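Local coordinates for protein carbohydrate kinase, FGGY (Novosphingobium aromaticivorans, PDB 3H6E) that probably phosphorylates a sugar or related polyol, as expected of a kinase of the FGGY carbohydrate kinase family, at residues Q321-A326 against D362-R367. Residues are numbered along the deposited sequence; the frame is centred on the assembly and turned at random.
Sequences QPALLA and DWFERR
Leu-324 shows how one apolar branch can serve two neighbours when a short helix meets the first turn of a longer one. Its CD1 lies 3.4 Å from CD2 of Phe-364 and 3.6 Å from NH2 of Arg-367, over one face of the guanidinium and displaced toward its rim. The axes of the short segments 321-326 and 363-367 approach to 8.6 Å at a signed crossing angle of -77°, and Leu-324 and Phe-364 form the nearest CA pair. The buried side is that of Leu-324 and Arg-367. The more solvent-facing one belongs to Ala-323 and Phe-364, both partly exposed, although the Ala-323 CB sits only 3.3 Å from CE2 of Phe-364. With CG anti to its carbonyl carbon (chi1 -80°), the phenyl ring reaches across to the neighbouring helix and touches Ala-323 and Leu-324 obliquely with its CD2-CE2 side. A serine in its place would probably open a gap beside the Ala-323 methyl and deprive Leu-324 CD1 of its ring neighbour. Leu-324 also touches Val-402 of helix 401-410, within the C-terminal FGGY region. Between the two segments the contact is van der Waals packing, whereas Arg-367 NH2 makes a salt bridge to Asp-320, just ahead of the short helix, and NH1 a hydrogen bond to the Arg-313 carbonyl; the guanidinium can thus offer a flat face to a methyl while its N-H groups bond elsewhere.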
loop_
_atom_site.group_PDB
_atom_site.type_symbol
_atom_site.label_atom_id
_atom_site.label_comp_id
_atom_site.label_asym_id
_atom_site.label_seq_id
_atom_site.Cartn_x
_atom_site.Cartn_y
_atom_site.Cartn_z
ATOM N N GLN A 321 -24.896 11.504 2.973
ATOM C CA GLN A 321 -24.076 12.477 2.251
ATOM C C GLN A 321 -24.711 13.861 2.077
ATOM O O GLN A 321 -24.079 14.870 2.389
ATOM C CB GLN A 321 -23.606 11.913 0.906
ATOM C CG GLN A 321 -22.633 10.752 1.045
ATOM C CD GLN A 321 -21.553 11.019 2.083
ATOM O OE1 GLN A 321 -21.317 10.197 2.971
ATOM N NE2 GLN A 321 -20.903 12.175 1.986
ATOM N N PRO A 322 -25.959 13.915 1.581
ATOM C CA PRO A 322 -26.589 15.223 1.349
ATOM C C PRO A 322 -26.675 16.056 2.622
ATOM O O PRO A 322 -26.420 17.259 2.582
ATOM C CB PRO A 322 -27.991 14.857 0.856
ATOM C CG PRO A 322 -27.851 13.485 0.291
ATOM C CD PRO A 322 -26.826 12.803 1.151
ATOM N N ALA A 323 -27.024 15.420 3.736
ATOM C CA ALA A 323 -27.138 16.124 5.009
ATOM C C ALA A 323 -25.762 16.533 5.532
ATOM O O ALA A 323 -25.590 17.631 6.068
ATOM C CB ALA A 323 -27.872 15.272 6.026
ATOM N N LEU A 324 -24.789 15.640 5.378
ATOM C CA LEU A 324 -23.398 15.976 5.645
ATOM C C LEU A 324 -23.031 17.188 4.804
ATOM O O LEU A 324 -22.470 18.168 5.297
ATOM C CB LEU A 324 -22.496 14.799 5.269
ATOM C CG LEU A 324 -22.062 13.840 6.376
ATOM C CD1 LEU A 324 -22.811 14.117 7.666
ATOM C CD2 LEU A 324 -22.283 12.401 5.928
ATOM N N LEU A 325 -23.373 17.104 3.524
ATOM C CA LEU A 325 -23.031 18.131 2.555
ATOM C C LEU A 325 -23.713 19.451 2.896
ATOM O O LEU A 325 -23.070 20.500 2.961
ATOM C CB LEU A 325 -23.444 17.670 1.156
ATOM C CG LEU A 325 -22.525 18.089 0.014
ATOM C CD1 LEU A 325 -22.438 19.609 -0.068
ATOM C CD2 LEU A 325 -21.144 17.464 0.189
ATOM N N ALA A 326 -25.022 19.391 3.116
ATOM C CA ALA A 326 -25.806 20.586 3.397
ATOM C C ALA A 326 -25.375 21.261 4.696
ATOM O O ALA A 326 -25.668 22.436 4.919
ATOM C CB ALA A 326 -27.290 20.247 3.434
ATOM N N ASP A 362 -24.090 19.430 17.191
ATOM C CA ASP A 362 -24.816 18.367 16.512
ATOM C C ASP A 362 -23.854 17.497 15.706
ATOM O O ASP A 362 -22.770 17.941 15.324
ATOM C CB ASP A 362 -25.909 18.942 15.609
ATOM C CG ASP A 362 -25.345 19.772 14.475
ATOM O OD1 ASP A 362 -25.680 19.475 13.306
ATOM O OD2 ASP A 362 -24.563 20.711 14.757
ATOM N N TRP A 363 -24.261 16.258 15.444
ATOM C CA TRP A 363 -23.394 15.290 14.785
ATOM C C TRP A 363 -23.089 15.621 13.326
ATOM O O TRP A 363 -21.941 15.549 12.903
ATOM C CB TRP A 363 -23.962 13.872 14.915
ATOM C CG TRP A 363 -23.663 13.260 16.246
ATOM C CD1 TRP A 363 -24.550 12.996 17.251
ATOM C CD2 TRP A 363 -22.378 12.854 16.728
ATOM N NE1 TRP A 363 -23.897 12.440 18.324
ATOM C CE2 TRP A 363 -22.562 12.343 18.029
ATOM C CE3 TRP A 363 -21.090 12.870 16.184
ATOM C CZ2 TRP A 363 -21.504 11.856 18.796
ATOM C CZ3 TRP A 363 -20.044 12.382 16.944
ATOM C CH2 TRP A 363 -20.257 11.885 18.237
ATOM N N PHE A 364 -24.111 15.985 12.561
ATOM C CA PHE A 364 -23.919 16.266 11.143
ATOM C C PHE A 364 -22.887 17.361 10.900
ATOM O O PHE A 364 -22.058 17.249 9.999
ATOM C CB PHE A 364 -25.246 16.618 10.470
ATOM C CG PHE A 364 -26.085 15.422 10.137
ATOM C CD1 PHE A 364 -27.051 14.969 11.018
ATOM C CD2 PHE A 364 -25.898 14.742 8.947
ATOM C CE1 PHE A 364 -27.822 13.863 10.711
ATOM C CE2 PHE A 364 -26.660 13.633 8.637
ATOM C CZ PHE A 364 -27.624 13.195 9.519
ATOM N N GLU A 365 -22.936 18.416 11.706
ATOM C CA GLU A 365 -21.997 19.520 11.557
ATOM C C GLU A 365 -20.624 19.144 12.094
ATOM O O GLU A 365 -19.605 19.655 11.631
ATOM C CB GLU A 365 -22.514 20.777 12.257
ATOM C CG GLU A 365 -23.712 21.413 11.576
ATOM C CD GLU A 365 -24.019 22.798 12.111
ATOM O OE1 GLU A 365 -23.300 23.259 13.023
ATOM O OE2 GLU A 365 -24.982 23.426 11.616
ATOM N N ARG A 366 -20.602 18.249 13.075
ATOM C CA ARG A 366 -19.343 17.761 13.615
ATOM C C ARG A 366 -18.761 16.730 12.651
ATOM O O ARG A 366 -17.553 16.681 12.431
ATOM C CB ARG A 366 -19.547 17.163 15.012
ATOM C CG ARG A 366 -18.503 17.619 16.023
ATOM C CD ARG A 366 -18.699 16.995 17.402
ATOM N NE ARG A 366 -20.039 17.221 17.933
ATOM C CZ ARG A 366 -20.324 17.302 19.230
ATOM N NH1 ARG A 366 -19.358 17.190 20.135
ATOM N NH2 ARG A 366 -21.576 17.506 19.623
ATOM N N ARG A 367 -19.639 15.924 12.062
ATOM C CA ARG A 367 -19.240 14.907 11.097
ATOM C C ARG A 367 -18.789 15.535 9.780
ATOM O O ARG A 367 -17.903 15.016 9.099
ATOM C CB ARG A 367 -20.392 13.933 10.837
ATOM C CG ARG A 367 -20.744 13.033 12.010
ATOM C CD ARG A 367 -21.338 11.730 11.513
ATOM N NE ARG A 367 -22.638 11.915 10.879
ATOM C CZ ARG A 367 -23.145 11.093 9.964
ATOM N NH1 ARG A 367 -22.452 10.038 9.560
ATOM N NH2 ARG A 367 -24.341 11.333 9.443
#